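Local coordinates for protein putative primosome component (Streptococcus pyogenes serotype M3, PDB 2QGZ) that probably binds and hydrolyses ATP as a DnaI-like helicase loader, helping to place the replicative helicase on DNA during primosome assembly, at residues G162-S166 with L294-N298; R119-L123 with A173-S177. One frame throughout, in Å; residues are numbered along the deposited sequence.

Contact 1 (G162-S166 with L294-N298); sequences GIGKS and LEGAN. With PO4 (phosphate ion), chain B.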
loop_
_atom_site.group_PDB
_atom_site.type_symbol
_atom_site.label_atom_id
_atom_site.label_comp_id
_atom_site.label_asym_id
_atom_site.label_seq_id
_atom_site.Cartn_x
_atom_site.Cartn_y
_atom_site.Cartn_z
ATOM N N GLY A 162 -5.898 -0.360 -13.615
ATOM C CA GLY A 162 -6.734 0.816 -13.766
ATOM C C GLY A 162 -8.121 0.857 -13.143
ATOM O O GLY A 162 -8.873 1.774 -13.450
ATOM N N ILE A 163 -8.474 -0.091 -12.274
ATOM C CA ILE A 163 -9.805 -0.071 -11.657
ATOM C C ILE A 163 -9.917 0.747 -10.368
ATOM O O ILE A 163 -11.001 0.879 -9.812
ATOM C CB ILE A 163 -10.337 -1.507 -11.378
ATOM C CG1 ILE A 163 -9.462 -2.200 -10.329
ATOM C CG2 ILE A 163 -10.367 -2.314 -12.676
ATOM C CD1 ILE A 163 -9.956 -3.592 -9.940
ATOM N N GLY A 164 -8.805 1.303 -9.899
ATOM C CA GLY A 164 -8.842 2.114 -8.693
ATOM C C GLY A 164 -8.359 1.444 -7.409
ATOM O O GLY A 164 -8.702 1.884 -6.315
ATOM N N LYS A 165 -7.555 0.391 -7.517
ATOM C CA LYS A 165 -7.082 -0.265 -6.306
ATOM C C LYS A 165 -6.214 0.691 -5.501
ATOM O O LYS A 165 -6.363 0.791 -4.286
ATOM C CB LYS A 165 -6.314 -1.542 -6.651
ATOM C CG LYS A 165 -7.213 -2.631 -7.245
ATOM C CD LYS A 165 -6.471 -3.943 -7.441
ATOM C CE LYS A 165 -5.192 -3.752 -8.251
ATOM N NZ LYS A 165 -5.431 -3.131 -9.599
ATOM N N SER A 166 -5.328 1.409 -6.187
ATOM C CA SER A 166 -4.452 2.358 -5.509
ATOM C C SER A 166 -5.236 3.558 -4.964
ATOM O O SER A 166 -4.894 4.114 -3.917
ATOM C CB SER A 166 -3.335 2.828 -6.459
ATOM O OG SER A 166 -3.858 3.483 -7.613
ATOM N N LEU A 294 -10.399 -7.274 -6.020
ATOM C CA LEU A 294 -11.215 -6.114 -6.330
ATOM C C LEU A 294 -11.646 -6.135 -7.794
ATOM O O LEU A 294 -10.840 -6.395 -8.686
ATOM C CB LEU A 294 -10.421 -4.839 -6.045
ATOM C CG LEU A 294 -11.238 -3.552 -5.956
ATOM C CD1 LEU A 294 -12.043 -3.581 -4.667
ATOM C CD2 LEU A 294 -10.314 -2.334 -5.969
ATOM N N GLU A 295 -12.918 -5.866 -8.044
ATOM C CA GLU A 295 -13.422 -5.840 -9.411
ATOM C C GLU A 295 -14.207 -4.564 -9.685
ATOM O O GLU A 295 -14.758 -3.943 -8.770
ATOM C CB GLU A 295 -14.311 -7.060 -9.679
ATOM C CG GLU A 295 -13.647 -8.373 -9.291
ATOM C CD GLU A 295 -14.400 -9.593 -9.787
ATOM O OE1 GLU A 295 -14.252 -9.947 -10.982
ATOM O OE2 GLU A 295 -15.147 -10.193 -8.982
ATOM N N GLY A 296 -14.242 -4.176 -10.957
ATOM C CA GLY A 296 -14.976 -2.990 -11.348
ATOM C C GLY A 296 -14.151 -1.723 -11.284
ATOM O O GLY A 296 -13.449 -1.472 -10.311
ATOM N N ALA A 297 -14.236 -0.921 -12.334
ATOM C CA ALA A 297 -13.502 0.330 -12.388
ATOM C C ALA A 297 -14.187 1.365 -11.504
ATOM O O ALA A 297 -15.337 1.204 -11.095
ATOM C CB ALA A 297 -13.434 0.843 -13.832
ATOM N N ASN A 298 -13.459 2.433 -11.220
ATOM C CA ASN A 298 -13.959 3.522 -10.407
ATOM C C ASN A 298 -14.237 4.646 -11.392
ATOM O O ASN A 298 -13.581 4.725 -12.426
ATOM C CB ASN A 298 -12.880 3.971 -9.427
ATOM C CG ASN A 298 -13.451 4.679 -8.221
ATOM O OD1 ASN A 298 -13.777 4.047 -7.222
ATOM N ND2 ASN A 298 -13.588 5.999 -8.311
HETATM P P PO4 B . -4.934 0.601 -9.807
HETATM O O1 PO4 B . -3.900 0.136 -8.836
HETATM O O2 PO4 B . -4.378 0.522 -11.195
HETATM O O3 PO4 B . -6.152 -0.281 -9.714
HETATM O O4 PO4 B . -5.309 2.000 -9.488
HETATM O O HOH W 1 -10.811 3.119 -12.356
#
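Ile163 is the one large apolar side chain on a loop otherwise wrapped round a phosphate ion, and it packs into the curve of 294-298. Ile163 CD1 sits 3.2 Å from Leu294 O and also touches Leu294 CB, while Ile163 CB lies against Gly296 O. CG1 takes the position between the backbone N and the carbonyl carbon (chi1 65°), and the extended chi2 carries CD1 on to Leu294. From the Leu294 side, CD2 reaches Lys165 CG at 3.4 Å, the two side chains sliding past each other in opposite directions. A water joins the backbones, donating to Gly162 O at 2.6 Å and accepting from Asn298 N. The Asn298 side chain is held separately, OD1 accepting from Asp127 N and ND2 donating to Asp125 O; Ile163 O accepts from Arg133 of helix 131-146.

The same loop grips the phosphate, probably from the crystallisation liquor. Lys165 gives O3 two bonds, from its N at 2.7 Å (N-H...O angle 155°) and, by bending back at chi3 and chi4, from NZ at 2.9 Å; Gly164 N adds a weak third. Gly162 N holds O2, and Ser166 OG donates to O4 at 2.8 Å. Lys165 NZ also bonds Asp160 O, which helps to fix the ammonium group beside O3. Gly164 is the N-cap of helix 165-179, whose first amides point at the phosphate and probably add favourable electrostatics. Strand, glycine-rich loop and helix, with Lys165 and Ser166 on the anion, match the Walker A P-loop expected of an IstB-like ATPase.

Contact 2 (R119-L123 with A173-S177); sequences RHIHL and AHELS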
loop_
_atom_site.group_PDB
_atom_site.type_symbol
_atom_site.label_atom_id
_atom_site.label_comp_id
_atom_site.label_asym_id
_atom_site.label_seq_id
_atom_site.Cartn_x
_atom_site.Cartn_y
_atom_site.Cartn_z
ATOM N N ARG A 119 -2.709 12.346 -3.420
ATOM C CA ARG A 119 -2.650 12.985 -2.115
ATOM C C ARG A 119 -3.968 13.718 -1.860
ATOM O O ARG A 119 -4.196 14.262 -0.780
ATOM C CB ARG A 119 -1.458 13.952 -2.106
ATOM C CG ARG A 119 -1.166 14.655 -0.792
ATOM C CD ARG A 119 0.333 14.976 -0.679
ATOM N NE ARG A 119 0.826 15.702 -1.841
ATOM C CZ ARG A 119 2.033 15.529 -2.364
ATOM N NH1 ARG A 119 2.872 14.654 -1.823
ATOM N NH2 ARG A 119 2.396 16.217 -3.440
ATOM N N HIS A 120 -4.850 13.702 -2.860
ATOM C CA HIS A 120 -6.142 14.376 -2.746
ATOM C C HIS A 120 -7.336 13.470 -3.056
ATOM O O HIS A 120 -8.300 13.904 -3.694
ATOM C CB HIS A 120 -6.175 15.602 -3.673
ATOM C CG HIS A 120 -5.033 16.548 -3.462
ATOM N ND1 HIS A 120 -4.850 17.246 -2.286
ATOM C CD2 HIS A 120 -4.001 16.893 -4.269
ATOM C CE1 HIS A 120 -3.756 17.981 -2.379
ATOM N NE2 HIS A 120 -3.222 17.785 -3.573
ATOM N N ILE A 121 -7.285 12.220 -2.603
ATOM C CA ILE A 121 -8.384 11.287 -2.841
ATOM C C ILE A 121 -9.162 11.032 -1.558
ATOM O O ILE A 121 -8.594 10.589 -0.562
ATOM C CB ILE A 121 -7.863 9.946 -3.392
ATOM C CG1 ILE A 121 -7.073 10.204 -4.679
ATOM C CG2 ILE A 121 -9.026 9.016 -3.679
ATOM C CD1 ILE A 121 -6.509 8.969 -5.320
ATOM N N HIS A 122 -10.464 11.313 -1.589
ATOM C CA HIS A 122 -11.322 11.123 -0.419
ATOM C C HIS A 122 -12.169 9.849 -0.499
ATOM O O HIS A 122 -12.397 9.294 -1.577
ATOM C CB HIS A 122 -12.279 12.314 -0.248
ATOM C CG HIS A 122 -11.609 13.655 -0.222
ATOM N ND1 HIS A 122 -10.943 14.179 -1.311
ATOM C CD2 HIS A 122 -11.558 14.607 0.741
ATOM C CE1 HIS A 122 -10.514 15.394 -1.020
ATOM N NE2 HIS A 122 -10.875 15.678 0.218
ATOM N N LEU A 123 -12.663 9.401 0.652
ATOM C CA LEU A 123 -13.507 8.213 0.699
ATOM C C LEU A 123 -14.726 8.367 -0.201
ATOM O O LEU A 123 -15.216 7.391 -0.755
ATOM C CB LEU A 123 -13.990 7.953 2.127
ATOM C CG LEU A 123 -12.947 7.519 3.151
ATOM C CD1 LEU A 123 -13.609 7.461 4.513
ATOM C CD2 LEU A 123 -12.351 6.163 2.747
ATOM N N ALA A 173 -5.565 6.492 3.248
ATOM C CA ALA A 173 -4.474 7.324 3.765
ATOM C C ALA A 173 -4.968 8.737 4.078
ATOM O O ALA A 173 -4.554 9.351 5.059
ATOM C CB ALA A 173 -3.321 7.392 2.749
ATOM N N HIS A 174 -5.854 9.249 3.231
ATOM C CA HIS A 174 -6.391 10.587 3.424
ATOM C C HIS A 174 -7.282 10.646 4.660
ATOM O O HIS A 174 -7.278 11.640 5.382
ATOM C CB HIS A 174 -7.180 11.017 2.193
ATOM C CG HIS A 174 -7.473 12.481 2.149
ATOM N ND1 HIS A 174 -8.458 13.068 2.917
ATOM C CD2 HIS A 174 -6.888 13.484 1.449
ATOM C CE1 HIS A 174 -8.466 14.371 2.690
ATOM N NE2 HIS A 174 -7.524 14.648 1.805
ATOM N N GLU A 175 -8.030 9.578 4.910
ATOM C CA GLU A 175 -8.918 9.523 6.061
ATOM C C GLU A 175 -8.107 9.321 7.351
ATOM O O GLU A 175 -8.474 9.831 8.413
ATOM C CB GLU A 175 -9.923 8.392 5.870
ATOM C CG GLU A 175 -11.121 8.432 6.784
ATOM C CD GLU A 175 -12.076 9.576 6.481
ATOM O OE1 GLU A 175 -12.114 10.062 5.325
ATOM O OE2 GLU A 175 -12.818 9.974 7.402
ATOM N N LEU A 176 -7.006 8.579 7.255
ATOM C CA LEU A 176 -6.142 8.349 8.413
ATOM C C LEU A 176 -5.499 9.660 8.843
ATOM O O LEU A 176 -5.339 9.929 10.032
ATOM C CB LEU A 176 -5.042 7.336 8.088
ATOM C CG LEU A 176 -5.383 5.870 8.337
ATOM C CD1 LEU A 176 -4.207 4.994 7.942
ATOM C CD2 LEU A 176 -5.723 5.678 9.796
ATOM N N SER A 177 -5.124 10.475 7.867
ATOM C CA SER A 177 -4.518 11.754 8.164
ATOM C C SER A 177 -5.549 12.730 8.717
ATOM O O SER A 177 -5.230 13.541 9.579
ATOM C CB SER A 177 -3.887 12.347 6.912
ATOM O OG SER A 177 -3.505 13.686 7.154
HETATM O O HOH W 2 -12.796 11.415 3.073
#
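The ring contact is between His122 and His174, whose planes meet at 40° with centroids 4.3 Å apart. Neither a parallel stack nor a T-shape, it brings His174 NE2 over one face of the His122 ring, toward its rim, while His122 CD2 lies 3.7 Å from His174 CE1. Another phosphate, probably from the crystallisation liquor, lies beside the His122 side chain.

Two backbone carbonyls lie against the rest of the His174 side chain. Arg119 O, which accepts from Ser106 OG, approaches the ring at its edge, in plane, 3.6 Å from His174 CD2, and Ile121 O lies 3.1 Å from His174 CB. With CG anti to the backbone N (chi1 -165°), the imidazole reaches from helix 165-179 to the passing loop.

Van der Waals packing lays Leu123 on Glu175 at about a right angle, Leu123 CD1 lying 3.1 Å from Glu175 OE1 and also against Glu175 CG. Leu123 packs further on Leu141 of helix 131-146.

One water bridges the segments, accepting from Leu123 N at 3.2 Å and lying 2.7 Å from Glu175 OE1. This is partly buried packing in a P-loop NTPase fold, the loop after edge strand 109-112 crossing the helix that follows the P-loop.

In the fold
Helix 165-179 serves both contacts, its N-terminal end in contact 1 and a later turn in contact 2, with centres about 17 Å apart and nearest atoms about 5 Å apart. Both are partly buried and lie off the centre of the chain, at similar depth. Their surroundings differ: 162-166 follows the inner strand 154-158 and meets the segment after edge strand 289-293, whereas 119-123 comes from the opposite edge strand, 109-112. Chemistry follows place. Contact 1 combines aliphatic packing with an anion site built from backbone amides, lysine and serine; contact 2 relies on imidazoles, backbone carbonyls and a leucine laid on a glutamate. Each includes one water bridge between its segments.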